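Local coordinates for FERM, RhoGEF and pleckstrin domain protein 2 (PDB 6D21) that probably acts as a guanine nucleotide exchange factor that activates RAC1, seen here as its FERM domain, a module involved in membrane targeting, at residues A[232-235]-A[240-243]; A[204-209]-A[256-261]. All blocks are in the same frame, centred on the assembly; numbering follows the deposited sequence.

Contact 1: residues A[232-235]-A[240-243]; sequences KLSF and FLIK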
ATOM      1  N   LYS A 232      16.264  18.050  -6.887  1.00 45.52           N
ATOM      2  CA  LYS A 232      14.936  18.609  -7.141  1.00 43.97           C
ATOM      3  C   LYS A 232      14.031  17.633  -7.897  1.00 46.30           C
ATOM      4  O   LYS A 232      14.492  16.864  -8.742  1.00 45.78           O
ATOM      5  CB  LYS A 232      15.054  19.930  -7.925  1.00 50.10           C
ATOM      6  CG  LYS A 232      13.711  20.498  -8.383  1.00 56.44           C
ATOM      7  CD  LYS A 232      13.799  21.924  -8.930  1.00 63.32           C
ATOM      8  CE  LYS A 232      12.423  22.379  -9.422  1.00 61.45           C
ATOM      9  NZ  LYS A 232      12.347  23.836  -9.717  1.00 75.44           N
ATOM     10  N   LEU A 233      12.741  17.652  -7.581  1.00 45.58           N
ATOM     11  CA  LEU A 233      11.774  16.894  -8.365  1.00 49.76           C
ATOM     12  C   LEU A 233      10.771  17.852  -8.974  1.00 52.45           C
ATOM     13  O   LEU A 233      10.299  18.759  -8.303  1.00 42.30           O
ATOM     14  CB  LEU A 233      11.051  15.860  -7.512  1.00 34.67           C
ATOM     15  CG  LEU A 233      11.909  14.743  -6.923  1.00 38.01           C
ATOM     16  CD1 LEU A 233      11.081  13.881  -5.993  1.00 30.96           C
ATOM     17  CD2 LEU A 233      12.534  13.906  -8.028  1.00 33.75           C
ATOM     18  N   SER A 234      10.438  17.647 -10.242  1.00 49.69           N
ATOM     19  CA  SER A 234       9.455  18.496 -10.887  1.00 50.68           C
ATOM     20  C   SER A 234       8.705  17.739 -11.962  1.00 53.81           C
ATOM     21  O   SER A 234       8.979  16.568 -12.203  1.00 48.47           O
ATOM     22  CB  SER A 234      10.135  19.722 -11.489  1.00 50.96           C
ATOM     23  OG  SER A 234      11.176  19.326 -12.365  1.00 54.67           O
ATOM     24  N   PHE A 235       7.761  18.414 -12.611  1.00 61.88           N
ATOM     25  CA  PHE A 235       7.117  17.872 -13.800  1.00 58.06           C
ATOM     26  C   PHE A 235       6.735  18.972 -14.782  1.00 65.04           C
ATOM     27  O   PHE A 235       6.239  20.032 -14.390  1.00 62.48           O
ATOM     28  CB  PHE A 235       5.886  17.056 -13.426  1.00 55.67           C
ATOM     29  CG  PHE A 235       4.747  17.876 -12.911  1.00 58.57           C
ATOM     30  CD1 PHE A 235       4.706  18.269 -11.588  1.00 52.83           C
ATOM     31  CD2 PHE A 235       3.705  18.239 -13.747  1.00 73.53           C
ATOM     32  CE1 PHE A 235       3.656  19.016 -11.110  1.00 61.27           C
ATOM     33  CE2 PHE A 235       2.650  18.989 -13.275  1.00 72.78           C
ATOM     34  CZ  PHE A 235       2.625  19.378 -11.958  1.00 69.86           C
ATOM     35  N   PHE A 240       8.213  13.856 -16.290  1.00 51.60           N
ATOM     36  CA  PHE A 240       8.611  13.902 -14.886  1.00 47.02           C
ATOM     37  C   PHE A 240      10.133  14.005 -14.811  1.00 52.90           C
ATOM     38  O   PHE A 240      10.852  13.293 -15.514  1.00 57.13           O
ATOM     39  CB  PHE A 240       8.097  12.680 -14.125  1.00 42.15           C
ATOM     40  CG  PHE A 240       8.394  12.711 -12.649  1.00 44.76           C
ATOM     41  CD1 PHE A 240       7.607  13.459 -11.784  1.00 38.63           C
ATOM     42  CD2 PHE A 240       9.454  11.982 -12.124  1.00 43.27           C
ATOM     43  CE1 PHE A 240       7.877  13.484 -10.428  1.00 39.53           C
ATOM     44  CE2 PHE A 240       9.728  12.000 -10.769  1.00 35.92           C
ATOM     45  CZ  PHE A 240       8.936  12.749  -9.916  1.00 34.20           C
ATOM     46  N   LEU A 241      10.622  14.915 -13.978  1.00 45.65           N
ATOM     47  CA  LEU A 241      12.038  15.260 -13.992  1.00 45.19           C
ATOM     48  C   LEU A 241      12.705  15.029 -12.638  1.00 46.58           C
ATOM     49  O   LEU A 241      12.271  15.569 -11.619  1.00 47.89           O
ATOM     50  CB  LEU A 241      12.224  16.721 -14.416  1.00 46.56           C
ATOM     51  CG  LEU A 241      11.960  17.123 -15.880  1.00 54.57           C
ATOM     52  CD1 LEU A 241      10.482  17.107 -16.233  1.00 57.74           C
ATOM     53  CD2 LEU A 241      12.526  18.498 -16.129  1.00 50.04           C
ATOM     54  N   ILE A 242      13.760  14.222 -12.639  1.00 50.79           N
ATOM     55  CA  ILE A 242      14.571  14.010 -11.447  1.00 47.70           C
ATOM     56  C   ILE A 242      15.931  14.666 -11.616  1.00 45.84           C
ATOM     57  O   ILE A 242      16.754  14.189 -12.390  1.00 45.16           O
ATOM     58  CB  ILE A 242      14.789  12.519 -11.150  1.00 43.97           C
ATOM     59  CG1 ILE A 242      13.461  11.796 -11.016  1.00 36.60           C
ATOM     60  CG2 ILE A 242      15.624  12.341  -9.882  1.00 43.29           C
ATOM     61  CD1 ILE A 242      13.632  10.307 -10.912  1.00 33.98           C
ATOM     62  N   LYS A 243      16.165  15.755 -10.887  1.00 45.05           N
ATOM     63  CA  LYS A 243      17.462  16.421 -10.914  1.00 44.92           C
ATOM     64  C   LYS A 243      18.347  15.910  -9.780  1.00 48.08           C
ATOM     65  O   LYS A 243      17.999  16.025  -8.604  1.00 46.03           O
ATOM     66  CB  LYS A 243      17.294  17.941 -10.815  1.00 59.08           C
ATOM     67  CG  LYS A 243      16.337  18.534 -11.849  1.00 61.05           C
ATOM     68  CD  LYS A 243      16.779  19.924 -12.320  1.00 69.32           C
ATOM     69  CE  LYS A 243      18.296  20.068 -12.340  1.00 70.39           C
ATOM     70  NZ  LYS A 243      18.747  21.072 -13.351  1.00 70.25           N
TER
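With CG anti to its carbonyl carbon (chi1 -64°), Leu233 carries its CD2 methyl over to Ile242, while Phe240, whose CG lies trans to the backbone N (chi1 -176°), lays its ring along the partner strand. The Leu233 CD2 methyl rests against the fork of Ile242, 3.8 Å from CG1 and 3.9 Å from CG2, and the two side chains lie alongside each other with their ends in the same direction. That methyl also reaches diagonally to Phe240, where CZ is 4.2 Å from Leu233 CD2. At its other end the Phe240 ring meets the backbone, its CD1 coming obliquely to within 3.4 Å of Ser234 O, with Phe235 CB nearby. These strands form a beta hairpin in the PH-like C-terminal lobe of the FERM domain, with 230-236 at one edge of its antiparallel sheet. Lys232 with Lys243 and Ser234 with Leu241 are its hydrogen-bonded pairs; Lys243 N reaches Lys232 O at 2.9 Å, and Leu241 N reaches Ser234 O just as closely. The non-hydrogen-bonded pairs are Leu233 with Ile242, set between those two, and Phe235 with Phe240, beyond Ser234. Helix 263-281 packs on the apolar face, where Phe269 meets the Phe240 ring edge-to-face. Trp270 NE1 of the same helix hydrogen-bonds to Leu233 O, which points away from strand 240-243. On the other face Ser234 OG rests 3.5 Å from Leu241 CB. The two lysines there touch low down, Lys232 CB lying 4.2 Å from Lys243 CB, and both amine ends lead away from the opposing strand.

Contact 2: residues A[204-209]-A[256-261]; sequences INLAVA and LEFLMG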
ATOM      1  N   ILE A 204       9.149   1.713 -18.415  1.00 43.54           N
ATOM      2  CA  ILE A 204       9.613   1.455 -17.061  1.00 38.43           C
ATOM      3  C   ILE A 204       8.536   1.817 -16.046  1.00 37.26           C
ATOM      4  O   ILE A 204       7.494   2.355 -16.400  1.00 32.60           O
ATOM      5  CB  ILE A 204      10.921   2.226 -16.745  1.00 51.34           C
ATOM      6  CG1 ILE A 204      10.778   3.705 -17.099  1.00 53.96           C
ATOM      7  CG2 ILE A 204      12.117   1.602 -17.470  1.00 47.45           C
ATOM      8  CD1 ILE A 204      10.328   4.554 -15.936  1.00 53.19           C
ATOM      9  N   ASN A 205       8.786   1.500 -14.785  1.00 33.28           N
ATOM     10  CA  ASN A 205       7.885   1.903 -13.716  1.00 42.67           C
ATOM     11  C   ASN A 205       8.619   2.730 -12.684  1.00 36.75           C
ATOM     12  O   ASN A 205       9.732   2.375 -12.281  1.00 36.19           O
ATOM     13  CB  ASN A 205       7.244   0.684 -13.051  1.00 42.35           C
ATOM     14  CG  ASN A 205       6.369  -0.097 -14.008  1.00 48.00           C
ATOM     15  OD1 ASN A 205       5.270   0.344 -14.358  1.00 39.59           O
ATOM     16  ND2 ASN A 205       6.862  -1.252 -14.458  1.00 35.84           N
ATOM     17  N   LEU A 206       7.999   3.841 -12.282  1.00 34.97           N
ATOM     18  CA  LEU A 206       8.527   4.689 -11.216  1.00 34.66           C
ATOM     19  C   LEU A 206       7.810   4.368  -9.920  1.00 29.95           C
ATOM     20  O   LEU A 206       6.636   3.984  -9.915  1.00 29.89           O
ATOM     21  CB  LEU A 206       8.372   6.187 -11.546  1.00 31.91           C
ATOM     22  CG  LEU A 206       9.113   6.692 -12.789  1.00 39.08           C
ATOM     23  CD1 LEU A 206       8.916   8.199 -12.993  1.00 37.36           C
ATOM     24  CD2 LEU A 206      10.597   6.345 -12.678  1.00 36.36           C
ATOM     25  N   ALA A 207       8.522   4.529  -8.813  1.00 26.31           N
ATOM     26  CA  ALA A 207       7.920   4.338  -7.516  1.00 24.93           C
ATOM     27  C   ALA A 207       8.658   5.186  -6.498  1.00 24.33           C
ATOM     28  O   ALA A 207       9.815   5.585  -6.710  1.00 27.18           O
ATOM     29  CB  ALA A 207       7.943   2.851  -7.116  1.00 24.42           C
ATOM     30  N   VAL A 208       7.993   5.457  -5.386  1.00 29.48           N
ATOM     31  CA  VAL A 208       8.609   6.234  -4.323  1.00 30.49           C
ATOM     32  C   VAL A 208       8.428   5.460  -3.027  1.00 29.04           C
ATOM     33  O   VAL A 208       7.411   4.782  -2.833  1.00 24.56           O
ATOM     34  CB  VAL A 208       8.016   7.671  -4.233  1.00 27.10           C
ATOM     35  CG1 VAL A 208       6.498   7.634  -3.939  1.00 25.50           C
ATOM     36  CG2 VAL A 208       8.789   8.514  -3.203  1.00 23.70           C
ATOM     37  N   ALA A 209       9.432   5.538  -2.160  1.00 24.29           N
ATOM     38  CA  ALA A 209       9.433   4.799  -0.906  1.00 28.05           C
ATOM     39  C   ALA A 209      10.229   5.559   0.141  1.00 26.23           C
ATOM     40  O   ALA A 209      10.726   6.652  -0.135  1.00 24.99           O
ATOM     41  CB  ALA A 209      10.002   3.417  -1.118  1.00 25.53           C
ATOM     42  N   LEU A 256      17.302  13.147 -15.073  1.00 55.35           N
ATOM     43  CA  LEU A 256      16.676  11.980 -15.669  1.00 55.05           C
ATOM     44  C   LEU A 256      15.279  12.364 -16.079  1.00 54.99           C
ATOM     45  O   LEU A 256      14.513  12.897 -15.280  1.00 59.84           O
ATOM     46  CB  LEU A 256      16.637  10.800 -14.699  1.00 53.00           C
ATOM     47  CG  LEU A 256      17.990  10.331 -14.174  1.00 60.69           C
ATOM     48  CD1 LEU A 256      17.971  10.302 -12.658  1.00 64.14           C
ATOM     49  CD2 LEU A 256      18.341   8.967 -14.750  1.00 68.58           C
ATOM     50  N   GLU A 257      14.953  12.095 -17.331  1.00 57.28           N
ATOM     51  CA  GLU A 257      13.640  12.417 -17.855  1.00 57.12           C
ATOM     52  C   GLU A 257      12.802  11.165 -18.040  1.00 46.85           C
ATOM     53  O   GLU A 257      13.272  10.177 -18.605  1.00 52.75           O
ATOM     54  CB  GLU A 257      13.779  13.151 -19.182  1.00 59.63           C
ATOM     55  CG  GLU A 257      12.464  13.543 -19.813  1.00 63.52           C
ATOM     56  CD  GLU A 257      12.654  14.387 -21.055  1.00 72.24           C
ATOM     57  OE1 GLU A 257      13.712  14.267 -21.716  1.00 77.12           O
ATOM     58  OE2 GLU A 257      11.738  15.171 -21.368  1.00 78.36           O
ATOM     59  N   PHE A 258      11.562  11.211 -17.563  1.00 47.65           N
ATOM     60  CA  PHE A 258      10.617  10.122 -17.793  1.00 48.02           C
ATOM     61  C   PHE A 258       9.282  10.631 -18.320  1.00 49.68           C
ATOM     62  O   PHE A 258       8.639  11.478 -17.706  1.00 49.81           O
ATOM     63  CB  PHE A 258      10.389   9.318 -16.516  1.00 45.01           C
ATOM     64  CG  PHE A 258      11.642   8.715 -15.958  1.00 45.06           C
ATOM     65  CD1 PHE A 258      12.160   7.547 -16.494  1.00 46.46           C
ATOM     66  CD2 PHE A 258      12.315   9.333 -14.909  1.00 40.24           C
ATOM     67  CE1 PHE A 258      13.311   6.989 -15.990  1.00 52.34           C
ATOM     68  CE2 PHE A 258      13.469   8.779 -14.393  1.00 44.70           C
ATOM     69  CZ  PHE A 258      13.971   7.602 -14.939  1.00 42.77           C
ATOM     70  N   LEU A 259       8.868  10.087 -19.456  1.00 44.64           N
ATOM     71  CA  LEU A 259       7.597  10.453 -20.064  1.00 43.79           C
ATOM     72  C   LEU A 259       6.472   9.620 -19.479  1.00 50.67           C
ATOM     73  O   LEU A 259       6.497   8.390 -19.546  1.00 51.90           O
ATOM     74  CB  LEU A 259       7.659  10.263 -21.575  1.00 45.95           C
ATOM     75  CG  LEU A 259       6.620  11.009 -22.407  1.00 65.34           C
ATOM     76  CD1 LEU A 259       6.544  12.470 -21.984  1.00 64.41           C
ATOM     77  CD2 LEU A 259       6.962  10.888 -23.889  1.00 66.85           C
ATOM     78  N   MET A 260       5.481  10.286 -18.902  1.00 46.85           N
ATOM     79  CA  MET A 260       4.352   9.566 -18.332  1.00 56.65           C
ATOM     80  C   MET A 260       3.113   9.718 -19.219  1.00 65.18           C
ATOM     81  O   MET A 260       3.156  10.413 -20.242  1.00 64.13           O
ATOM     82  CB  MET A 260       4.095  10.048 -16.907  1.00 53.22           C
ATOM     83  CG  MET A 260       5.353   9.969 -16.053  1.00 53.00           C
ATOM     84  SD  MET A 260       5.093  10.147 -14.284  1.00 59.40           S
ATOM     85  CE  MET A 260       3.820   8.917 -14.008  1.00 66.94           C
ATOM     86  N   GLY A 261       2.023   9.058 -18.831  1.00 71.67           N
ATOM     87  CA  GLY A 261       0.835   8.958 -19.667  1.00 76.98           C
ATOM     88  C   GLY A 261       0.049  10.243 -19.846  1.00 79.34           C
ATOM     89  O   GLY A 261      -0.344  10.591 -20.961  1.00 84.72           O
TER
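Phe258 meets Leu206 from its first side-chain carbon onward, its CB lying 4.0 Å from Leu206 CD1. That methyl stays close to Phe258 CG, from which the ring divides its contacts between two aliphatic partners. Phe258 CD1 presses against Ile204, 3.6 Å from Ile204 CD1, and Phe258 CE1 follows at 3.9 Å from the same methyl; the two side chains cross at about a right angle. Phe258 CD2 and CE2 instead lie close to Leu206 CD2, and CZ at the tip of the ring is 4.2 Å from Leu206 CD2, with Ile204 CD1 further off. This second methyl of Leu206 makes a CH-pi contact over the face, 4.0 Å from the centroid of the Phe258 ring and only 5° off the ring normal. The backbones stand well apart: strands 204-209 and 256-260 pass at 9.2 Å with 106° between their directions, the near-orthogonal packing of the PH-like fold, whose strongly bent sheet brings distant strands together around one apolar core. Were Phe258 cut back to an alanine, that core would probably be left with a gap, and Leu206 CD2 and Ile204 CD1 would lose the ring they pack on. Leu206 reaches a little further along the second strand, where Met260 SD is 4.5 Å from Leu206 CD1. Outside the pair, Leu206 also touches Phe269 of helix 263-281, and Met260 packs on His194 and Ala196 of strand 194-197.

In the fold
The chain passes through the ubiquitin-like and helical lobes of the FERM domain before entering the PH-like lobe, where strand 203-209 supplies the first half of contact 2. Strands 212-217 and 220-226 follow, and then a short turn closes contact 1 between 230-236 and 239-244. Only when strand 255-260 arrives does contact 2 close its much longer loop, with contact 1 wholly within it. The two join directly: strands 239-244 and 255-260 are sheet neighbours, with a probable hydrogen bond from Phe240 N to Phe258 O, and Phe240 packs on Leu206. Contact 1 builds one edge of the sheet, while contact 2 joins 203-209 and 255-260, which flank 194-197, across the core; helix 263-281 packs against both.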